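Local coordinates for protein Endonuclease/exonuclease/phosphatase (Leptotrichia buccalis C-1013-b, PDB 3TEB) that probably acts as a magnesium-dependent endonuclease or exonuclease of the DNase I-like endonuclease/exonuclease/phosphatase family, at residues Y77-S82 and A96-H101; K205-I210 and S242-N247. One frame throughout, in Å; residues are numbered along the deposited sequence.

Interaction 1 (Y77-S82 and A96-H101); sequences YYLHWS and AVITRH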
# COMPACT_ATOMS: atom_id res chain seq x y z
N TYR A 77 -12.91 4.99 -10.95
CA TYR A 77 -12.11 4.59 -9.81
C TYR A 77 -12.58 5.25 -8.51
O TYR A 77 -13.11 6.36 -8.52
CB TYR A 77 -10.64 4.86 -10.09
CG TYR A 77 -9.97 3.71 -10.81
CD1 TYR A 77 -10.04 3.59 -12.19
CD2 TYR A 77 -9.27 2.74 -10.09
CE1 TYR A 77 -9.42 2.53 -12.84
CE2 TYR A 77 -8.64 1.68 -10.74
CZ TYR A 77 -8.72 1.58 -12.10
OH TYR A 77 -8.11 0.53 -12.73
N TYR A 78 -12.43 4.55 -7.40
CA TYR A 78 -12.90 5.11 -6.14
C TYR A 78 -11.76 5.24 -5.15
O TYR A 78 -10.86 4.40 -5.11
CB TYR A 78 -14.07 4.29 -5.58
CG TYR A 78 -15.13 3.98 -6.62
CD1 TYR A 78 -15.92 4.99 -7.18
CD2 TYR A 78 -15.33 2.67 -7.07
CE1 TYR A 78 -16.88 4.70 -8.15
CE2 TYR A 78 -16.30 2.37 -8.04
CZ TYR A 78 -17.07 3.39 -8.58
OH TYR A 78 -18.04 3.11 -9.53
N LEU A 79 -11.78 6.32 -4.38
CA LEU A 79 -10.69 6.65 -3.47
C LEU A 79 -11.11 6.53 -2.02
O LEU A 79 -12.15 7.07 -1.62
CB LEU A 79 -10.18 8.07 -3.74
CG LEU A 79 -9.33 8.71 -2.64
CD1 LEU A 79 -8.01 7.97 -2.42
CD2 LEU A 79 -9.06 10.15 -2.96
N HIS A 80 -10.30 5.85 -1.21
CA HIS A 80 -10.51 5.82 0.23
C HIS A 80 -9.20 6.12 0.91
O HIS A 80 -8.20 5.44 0.66
CB HIS A 80 -11.06 4.46 0.66
CG HIS A 80 -12.14 3.96 -0.24
ND1 HIS A 80 -13.47 4.23 -0.02
CD2 HIS A 80 -12.08 3.23 -1.38
CE1 HIS A 80 -14.19 3.67 -0.98
NE2 HIS A 80 -13.37 3.06 -1.82
N TRP A 81 -9.20 7.15 1.75
CA TRP A 81 -7.97 7.65 2.32
C TRP A 81 -8.14 7.86 3.79
O TRP A 81 -9.24 8.10 4.27
CB TRP A 81 -7.58 8.98 1.65
CG TRP A 81 -6.34 9.66 2.23
CD1 TRP A 81 -5.03 9.41 1.89
CD2 TRP A 81 -6.31 10.68 3.22
NE1 TRP A 81 -4.18 10.23 2.62
CE2 TRP A 81 -4.94 11.01 3.45
CE3 TRP A 81 -7.29 11.36 3.94
CZ2 TRP A 81 -4.54 11.97 4.36
CZ3 TRP A 81 -6.90 12.31 4.84
CH2 TRP A 81 -5.53 12.62 5.05
N SER A 82 -7.03 7.77 4.51
CA SER A 82 -7.07 8.04 5.93
C SER A 82 -5.79 8.65 6.42
O SER A 82 -4.71 8.18 6.07
CB SER A 82 -7.33 6.74 6.68
OG SER A 82 -7.65 7.03 8.03
N ALA A 96 -3.82 5.14 1.36
CA ALA A 96 -5.04 5.12 0.56
C ALA A 96 -5.22 3.82 -0.18
O ALA A 96 -4.30 3.00 -0.25
CB ALA A 96 -5.08 6.29 -0.38
N VAL A 97 -6.42 3.61 -0.71
CA VAL A 97 -6.70 2.51 -1.60
C VAL A 97 -7.52 3.08 -2.74
O VAL A 97 -8.47 3.82 -2.50
CB VAL A 97 -7.55 1.41 -0.92
CG1 VAL A 97 -7.89 0.32 -1.91
CG2 VAL A 97 -6.83 0.82 0.29
N ILE A 98 -7.15 2.77 -3.97
CA ILE A 98 -8.00 3.09 -5.11
C ILE A 98 -8.60 1.79 -5.64
O ILE A 98 -7.94 0.74 -5.59
CB ILE A 98 -7.22 3.73 -6.27
CG1 ILE A 98 -6.43 4.97 -5.80
CG2 ILE A 98 -8.15 4.07 -7.42
CD1 ILE A 98 -7.26 6.20 -5.47
N THR A 99 -9.83 1.83 -6.14
CA THR A 99 -10.41 0.61 -6.68
C THR A 99 -11.35 0.82 -7.84
O THR A 99 -12.06 1.81 -7.90
CB THR A 99 -11.02 -0.32 -5.57
OG1 THR A 99 -11.53 -1.51 -6.17
CG2 THR A 99 -12.12 0.37 -4.76
N ARG A 100 -11.32 -0.15 -8.75
CA ARG A 100 -12.23 -0.29 -9.88
C ARG A 100 -13.61 -0.78 -9.46
O ARG A 100 -14.60 -0.57 -10.18
CB ARG A 100 -11.67 -1.34 -10.82
CG ARG A 100 -11.19 -0.87 -12.14
CD ARG A 100 -10.48 -2.00 -12.85
NE ARG A 100 -11.39 -3.10 -13.18
CZ ARG A 100 -11.01 -4.34 -13.49
NH1 ARG A 100 -9.73 -4.68 -13.53
NH2 ARG A 100 -11.93 -5.26 -13.76
N HIS A 101 -13.65 -1.46 -8.31
CA HIS A 101 -14.85 -2.12 -7.81
C HIS A 101 -15.57 -1.32 -6.75
O HIS A 101 -14.94 -0.62 -5.97
CB HIS A 101 -14.48 -3.45 -7.18
CG HIS A 101 -13.78 -4.38 -8.12
ND1 HIS A 101 -14.44 -5.02 -9.15
CD2 HIS A 101 -12.49 -4.77 -8.19
CE1 HIS A 101 -13.58 -5.77 -9.81
NE2 HIS A 101 -12.39 -5.63 -9.25
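Tyr78 and Thr99 face each other as a hydrogen-bonded antiparallel pair, as do His80 and Val97, so two pairs of backbone bonds rivet the arms of this beta hairpin. The Tyr78 N to Thr99 O bond measures 2.8 Å, with Thr99 N to Tyr78 O returning at 3.0 Å. The non-hydrogen-bonded pairs carry the denser apolar packing. Leu79 has CG anti to its N (chi1 163°), which brings CD1 across to Ile98 CD1 at 3.6 Å and to Ala96 CB. Alanine suits its position opposite Trp81: its lone methyl fits beside the edge of the indole, Ala96 CB 3.9 Å from Trp81 CD1. Next to Ile98, the Tyr77 ring has the CA of Arg100 over one face, and the aliphatic CG of Arg100 lies 3.4 Å from Tyr77 OH, while the guanidinium plane is turned 75° from the ring. The side with Tyr78, His80, Val97 and Thr99 meets more loosely across the hairpin. His80 presents its ring edge to the Thr99 CG2 methyl, 4.2 Å from NE2, and the partly exposed Tyr78 ring receives His101 O at its edge. Thr99 OG1, anti to its own N, accepts from His101 N (3.0 Å) in an ST turn at the end of the strand. Tyr77 OH bonds to Tyr35 O, and Arg100 NH1 to Gln34 O. Strand 78-84 is the outermost of its sheet, with strand 91-99 passing on to strand 37-46. Helix 61-69 covers the Leu79 and Ile98 face; on this side the Trp81 side chain lies about 9 Å from that of Glu42, a magnesium ligand of this protein. Strand 124-132 of the second sheet packs against His80 and Thr99, as in the layered sandwich of DNase I-like folds.

Interaction 2 (K205-I210 and S242-N247); sequences KKDDGI and SKVIFN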
# COMPACT_ATOMS: atom_id res chain seq x y z
N LYS A 205 5.71 -17.07 -11.34
CA LYS A 205 6.80 -16.30 -11.95
C LYS A 205 7.15 -15.11 -11.06
O LYS A 205 6.25 -14.45 -10.53
CB LYS A 205 6.41 -15.84 -13.35
CG LYS A 205 6.62 -16.91 -14.39
CD LYS A 205 5.61 -16.87 -15.53
CE LYS A 205 5.83 -18.11 -16.41
NZ LYS A 205 5.10 -18.09 -17.72
N LYS A 206 8.44 -14.84 -10.90
CA LYS A 206 8.91 -13.70 -10.11
C LYS A 206 10.26 -13.21 -10.60
O LYS A 206 11.01 -13.94 -11.24
CB LYS A 206 9.00 -14.04 -8.62
CG LYS A 206 9.58 -15.41 -8.30
CD LYS A 206 9.82 -15.58 -6.80
CE LYS A 206 9.72 -17.04 -6.35
NZ LYS A 206 8.29 -17.47 -6.33
N ASP A 207 10.54 -11.94 -10.31
CA ASP A 207 11.86 -11.36 -10.51
C ASP A 207 12.59 -11.39 -9.16
O ASP A 207 12.13 -12.04 -8.22
CB ASP A 207 11.74 -9.93 -11.06
CG ASP A 207 10.85 -9.01 -10.20
OD1 ASP A 207 10.46 -9.40 -9.06
OD2 ASP A 207 10.54 -7.89 -10.67
N ASP A 208 13.72 -10.67 -9.07
CA ASP A 208 14.52 -10.62 -7.83
C ASP A 208 13.80 -10.01 -6.62
O ASP A 208 14.19 -10.24 -5.47
CB ASP A 208 15.84 -9.88 -8.08
CG ASP A 208 15.64 -8.45 -8.57
OD1 ASP A 208 14.53 -7.87 -8.39
OD2 ASP A 208 16.61 -7.91 -9.14
N GLY A 209 12.76 -9.22 -6.89
CA GLY A 209 11.86 -8.73 -5.87
C GLY A 209 12.29 -7.48 -5.11
O GLY A 209 11.59 -7.07 -4.19
N ILE A 210 13.42 -6.90 -5.49
CA ILE A 210 13.96 -5.69 -4.85
C ILE A 210 13.00 -4.50 -4.99
O ILE A 210 12.60 -4.16 -6.10
CB ILE A 210 15.34 -5.34 -5.48
CG1 ILE A 210 16.34 -6.49 -5.25
CG2 ILE A 210 15.91 -4.00 -4.95
CD1 ILE A 210 16.43 -6.98 -3.80
N SER A 242 4.53 -12.15 -9.71
CA SER A 242 4.83 -11.04 -8.81
C SER A 242 6.02 -10.22 -9.30
O SER A 242 7.17 -10.54 -9.00
CB SER A 242 5.11 -11.55 -7.40
OG SER A 242 5.60 -10.50 -6.57
N LYS A 243 5.75 -9.15 -10.04
CA LYS A 243 6.83 -8.30 -10.55
C LYS A 243 6.98 -7.00 -9.77
O LYS A 243 6.03 -6.49 -9.17
CB LYS A 243 6.65 -8.01 -12.04
CG LYS A 243 6.77 -9.23 -12.94
CD LYS A 243 7.88 -10.20 -12.47
CE LYS A 243 7.84 -11.57 -13.15
NZ LYS A 243 8.48 -11.53 -14.49
N VAL A 244 8.20 -6.46 -9.78
CA VAL A 244 8.44 -5.11 -9.33
C VAL A 244 8.15 -4.18 -10.50
O VAL A 244 8.31 -4.57 -11.65
CB VAL A 244 9.88 -4.93 -8.80
CG1 VAL A 244 10.14 -3.49 -8.37
CG2 VAL A 244 10.12 -5.87 -7.63
N ILE A 245 7.68 -2.97 -10.19
CA ILE A 245 7.34 -1.99 -11.21
C ILE A 245 7.80 -0.58 -10.76
O ILE A 245 8.00 -0.33 -9.55
CB ILE A 245 5.82 -2.04 -11.57
CG1 ILE A 245 5.49 -1.09 -12.71
CG2 ILE A 245 4.96 -1.78 -10.36
CD1 ILE A 245 4.17 -1.37 -13.36
N PHE A 246 8.00 0.30 -11.74
CA PHE A 246 8.51 1.67 -11.54
C PHE A 246 9.93 1.67 -11.01
O PHE A 246 10.22 2.31 -9.99
CB PHE A 246 7.59 2.51 -10.64
CG PHE A 246 6.16 2.51 -11.07
CD1 PHE A 246 5.81 2.87 -12.36
CD2 PHE A 246 5.16 2.15 -10.18
CE1 PHE A 246 4.48 2.86 -12.76
CE2 PHE A 246 3.82 2.14 -10.57
CZ PHE A 246 3.48 2.50 -11.86
N ASN A 247 10.81 0.96 -11.71
CA ASN A 247 12.18 0.78 -11.28
C ASN A 247 13.16 1.04 -12.43
O ASN A 247 14.26 0.48 -12.46
CB ASN A 247 12.35 -0.64 -10.76
CG ASN A 247 12.11 -1.69 -11.83
OD1 ASN A 247 11.62 -1.39 -12.92
ND2 ASN A 247 12.46 -2.93 -11.53
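Lys205 O accepts from Ser242 N at 3.0 Å where the short, weakly bonded strand 205-206 runs parallel to strand 239-245, and past this point the chain of residues 207-210 turns away from strand pairing. A side chain then takes over the role of a backbone acceptor. Asp207 OD2 receives Val244 N on its syn side at 2.9 Å, almost straight (174°) though 20° out of the carboxylate plane. The CG of Asp207 sits between its own N and carbonyl carbon (chi1 54°), which swings the carboxylate over the strand, and OD1 takes a weak bond from Gly209 N. Aspartate suits the place because its two oxygens can serve the strand and the turn together; an alanine here would probably leave Val244 N without its acceptor and the following turn less firmly tied to the strand. Asp208 OD1 in turn accepts from Ile210 N, forming an Asx turn, and Gly209 between them adopts a positive phi, readily reached without a side chain. Val244 brings both methyls against the carbonyl of Ile210, CG1 and CG2 each 3.4 Å from its O, so the two branches of the valine straddle that oxygen. Lys243, bent at chi2 and chi4, passes CD across the Asp207 carboxylate at an oblique angle, 3.9 Å from CG, and sets CE beside Lys206 CA; its NZ stays 5.7 Å from Asp207 OD2, too far for a salt bridge, though the opposite charge may still be felt. Lys206 carries its own amine off to Tyr200 O and Val201 O of helix 199-202, whose Tyr200 OH also bonds to Asp207 O. On its other flank strand 239-245 pairs with strand 259-264, Ser242 packing on Ile260 and Val262, while Ile245 and Phe246 turn to helix 19-33.

How the interactions relate
Following the chain from the N terminus, strands 4-10 and 37-46 come before either contact and form the middle of the sheet that both reach. Interaction 1 closes 13 residues, the outer ends of the hairpin's strands and the turn between them. Interaction 2 opens only later and closes 31 residues, a longer excursion that includes strands 212-213 and 225-233 of the second sheet. The loops lie in series, neither nested nor crossed. Their centres are 23 Å apart and they do not touch: strand 78-84 forms one border of the common sheet within this chain and strand 205-206 the other, so interaction 1 adds an antiparallel edge and interaction 2 a short parallel one.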